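Local coordinates for Doc8: Type I dockerin repeat domain from family 9 glycoside hydrolase WP_009982745[Ruminococcus flavefaciens] (PDB 5M2S), which probably docks its family 9 glycoside hydrolase onto a partner cohesin of the cellulosome, through a domain that carries two bound calcium ions, at residues A31-I36 / E70-V75. Numbering follows the deposited sequence.
Sequences ANCDGI and ELNGDV. With CA (calcium ion), chain G; CA (calcium ion), chain F.
Asp34 OD1 is gripped by a calcium ion at 2.3 Å and by the backbone N of Ile36, in a loop whose start sets Ala31 against Gly73. This is an EF-hand-like calcium loop of the dockerin fold, and it illustrates how a calcium loop can pack on the chain that leads into the second one, alanine against glycine. The Ile36 bond makes an Asx turn; its N-H arrives from above the carboxylate plane, 50° out of it, and is nearly straight (165°). The same calcium is bound by Asn32 OD1 at 2.4 Å and by Ile36 O at 2.3 Å, while Asp30 and Asp41 complete the site. A coordinating water is fixed between Asn32 ND2 and Asp34 OD2, the latter 2.7 Å away. Asn32 ND2 also donates to the backbone of the chain of another protein.

Near the start of the loop, the Ala31 methyl lies over Gly73, its CB 4.2 Å from Gly73 CA, where the lack of a side chain permits the approach; Ile44 and Ile45 of helix 39-50 also pack on Ala31. Asp74, which follows Gly73, gives OD1 to the second calcium, so the chain runs from the buried packing straight into the other site. Asn72 directs its amide chiefly to Thr26. Cys33 holds SG beside its own backbone N and anti to the carbonyl carbon (chi1 -60°), which brings the sulfur to this amide, SG 3.9 Å from Asn72 ND2.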
ATOM      1  N   ALA B  31       2.458   7.652  15.190  1.00  5.14           N
ATOM      2  CA  ALA B  31       3.853   8.071  15.228  1.00  5.32           C
ATOM      3  C   ALA B  31       4.071   9.467  14.686  1.00  5.78           C
ATOM      4  O   ALA B  31       5.034  10.142  15.095  1.00  6.28           O
ATOM      5  CB  ALA B  31       4.713   7.044  14.514  1.00  5.24           C
ATOM      6  N   ASN B  32       3.206   9.918  13.772  1.00  5.89           N
ATOM      7  CA  ASN B  32       3.321  11.294  13.256  1.00  6.53           C
ATOM      8  C   ASN B  32       2.371  12.324  13.925  1.00  6.98           C
ATOM      9  O   ASN B  32       2.309  13.485  13.503  1.00  7.35           O
ATOM     10  CB  ASN B  32       3.218  11.319  11.734  1.00  6.36           C
ATOM     11  CG  ASN B  32       1.849  10.970  11.217  1.00  6.52           C
ATOM     12  OD1 ASN B  32       0.877  10.950  11.970  1.00  6.72           O
ATOM     13  ND2 ASN B  32       1.774  10.645   9.930  1.00  6.68           N
ATOM     14  N   CYS B  33       1.667  11.885  14.961  1.00  7.68           N
ATOM     15  CA  CYS B  33       0.806  12.752  15.778  1.00  8.60           C
ATOM     16  C   CYS B  33      -0.199  13.590  14.989  1.00  9.38           C
ATOM     17  O   CYS B  33      -0.444  14.774  15.327  1.00 10.39           O
ATOM     18  CB  CYS B  33       1.659  13.657  16.651  1.00  9.13           C
ATOM     19  SG  CYS B  33       2.728  12.759  17.791  1.00 10.37           S
ATOM     20  N   ASP B  34      -0.839  12.971  14.008  1.00  8.57           N
ATOM     21  CA  ASP B  34      -1.876  13.641  13.240  1.00  9.32           C
ATOM     22  C   ASP B  34      -3.292  13.217  13.627  1.00  9.47           C
ATOM     23  O   ASP B  34      -4.270  13.696  13.038  1.00 10.65           O
ATOM     24  CB  ASP B  34      -1.619  13.494  11.739  1.00  8.89           C
ATOM     25  CG  ASP B  34      -1.942  12.119  11.205  1.00  8.80           C
ATOM     26  OD1 ASP B  34      -2.119  11.194  12.022  1.00  7.78           O
ATOM     27  OD2 ASP B  34      -2.005  11.995   9.956  1.00  8.78           O
ATOM     28  N   GLY B  35      -3.417  12.329  14.618  1.00  9.18           N
ATOM     29  CA  GLY B  35      -4.722  11.882  15.129  1.00  9.47           C
ATOM     30  C   GLY B  35      -5.397  10.757  14.378  1.00  9.60           C
ATOM     31  O   GLY B  35      -6.546  10.386  14.697  1.00 10.26           O
ATOM     32  N   ILE B  36      -4.689  10.212  13.395  1.00  9.13           N
ATOM     33  CA  ILE B  36      -5.167   8.982  12.751  0.70  9.59           C
ATOM     34  C   ILE B  36      -3.991   8.031  12.608  1.00  8.23           C
ATOM     35  O   ILE B  36      -2.819   8.424  12.666  1.00  8.44           O
ATOM     36  CB  ILE B  36      -5.874   9.188  11.389  0.70 11.22           C
ATOM     37  CG1 ILE B  36      -4.891   9.578  10.302  0.70 11.54           C
ATOM     38  CG2 ILE B  36      -6.999  10.229  11.463  0.70 12.36           C
ATOM     39  CD1 ILE B  36      -5.505   9.468   8.932  0.70 13.03           C
ATOM     40  N   GLU B  70       7.304   8.989  19.156  1.00  6.74           N
ATOM     41  CA  GLU B  70       8.036   7.782  19.532  1.00  7.08           C
ATOM     42  C   GLU B  70       7.322   6.990  20.600  1.00  7.19           C
ATOM     43  O   GLU B  70       7.450   5.759  20.643  1.00  7.30           O
ATOM     44  CB  GLU B  70       9.461   8.099  19.983  1.00  7.51           C
ATOM     45  CG  GLU B  70      10.306   8.634  18.853  1.00  7.90           C
ATOM     46  CD  GLU B  70      11.781   8.627  19.155  1.00  8.48           C
ATOM     47  OE1 GLU B  70      12.139   8.792  20.344  1.00  8.78           O
ATOM     48  OE2 GLU B  70      12.559   8.414  18.192  1.00  9.77           O
ATOM     49  N   LEU B  71       6.627   7.668  21.503  1.00  7.20           N
ATOM     50  CA  LEU B  71       5.800   6.957  22.502  1.00  7.43           C
ATOM     51  C   LEU B  71       4.619   6.286  21.811  1.00  6.58           C
ATOM     52  O   LEU B  71       4.370   5.107  22.036  1.00  6.20           O
ATOM     53  CB  LEU B  71       5.281   7.879  23.600  1.00  8.56           C
ATOM     54  CG  LEU B  71       6.385   8.451  24.495  1.00  9.58           C
ATOM     55  CD1 LEU B  71       5.819   9.471  25.475  1.00 10.75           C
ATOM     56  CD2 LEU B  71       7.081   7.352  25.266  1.00 10.60           C
ATOM     57  N   ASN B  72       3.906   7.038  20.977  1.00  6.19           N
ATOM     58  CA  ASN B  72       2.752   6.481  20.266  1.00  5.93           C
ATOM     59  C   ASN B  72       3.102   5.319  19.348  1.00  5.43           C
ATOM     60  O   ASN B  72       2.325   4.377  19.173  1.00  5.52           O
ATOM     61  CB  ASN B  72       2.085   7.545  19.392  1.00  6.16           C
ATOM     62  CG  ASN B  72       1.416   8.642  20.196  1.00  6.62           C
ATOM     63  OD1 ASN B  72       1.212   8.537  21.414  1.00  7.43           O
ATOM     64  ND2 ASN B  72       1.046   9.707  19.499  1.00  6.74           N
ATOM     65  N   GLY B  73       4.267   5.412  18.741  1.00  4.96           N
ATOM     66  CA  GLY B  73       4.693   4.453  17.764  1.00  4.75           C
ATOM     67  C   GLY B  73       5.242   3.153  18.294  1.00  4.63           C
ATOM     68  O   GLY B  73       5.448   2.220  17.516  1.00  4.69           O
ATOM     69  N   ASP B  74       5.450   3.077  19.603  1.00  4.74           N
ATOM     70  CA  ASP B  74       6.085   1.892  20.225  1.00  4.80           C
ATOM     71  C   ASP B  74       5.005   0.855  20.512  1.00  5.05           C
ATOM     72  O   ASP B  74       4.623   0.606  21.670  1.00  5.36           O
ATOM     73  CB  ASP B  74       6.860   2.283  21.484  1.00  4.90           C
ATOM     74  CG  ASP B  74       7.656   1.129  22.073  1.00  4.85           C
ATOM     75  OD1 ASP B  74       7.735   0.057  21.414  1.00  4.73           O
ATOM     76  OD2 ASP B  74       8.209   1.304  23.190  1.00  4.82           O
ATOM     77  N   VAL B  75       4.503   0.287  19.416  1.00  4.94           N
ATOM     78  CA  VAL B  75       3.342  -0.608  19.444  1.00  5.29           C
ATOM     79  C   VAL B  75       3.777  -2.094  19.498  1.00  5.45           C
ATOM     80  O   VAL B  75       2.997  -2.954  19.911  1.00  6.42           O
ATOM     81  CB  VAL B  75       2.401  -0.356  18.224  1.00  5.11           C
ATOM     82  CG1 VAL B  75       1.731   1.001  18.370  1.00  5.18           C
ATOM     83  CG2 VAL B  75       3.117  -0.465  16.884  1.00  5.11           C
TER
HETATM   84 CA    CA G 202      -0.784   9.276  12.192  1.00  5.93          CA
HETATM   85 CA    CA F 201       8.873  -1.134  19.840  1.00  4.62          CA
HETATM   86  O   HOH W   1      -0.917   9.484   9.818  1.00  6.60           O
HETATM   87  O   HOH W   2       9.813  -2.953  18.549  1.00  3.56           O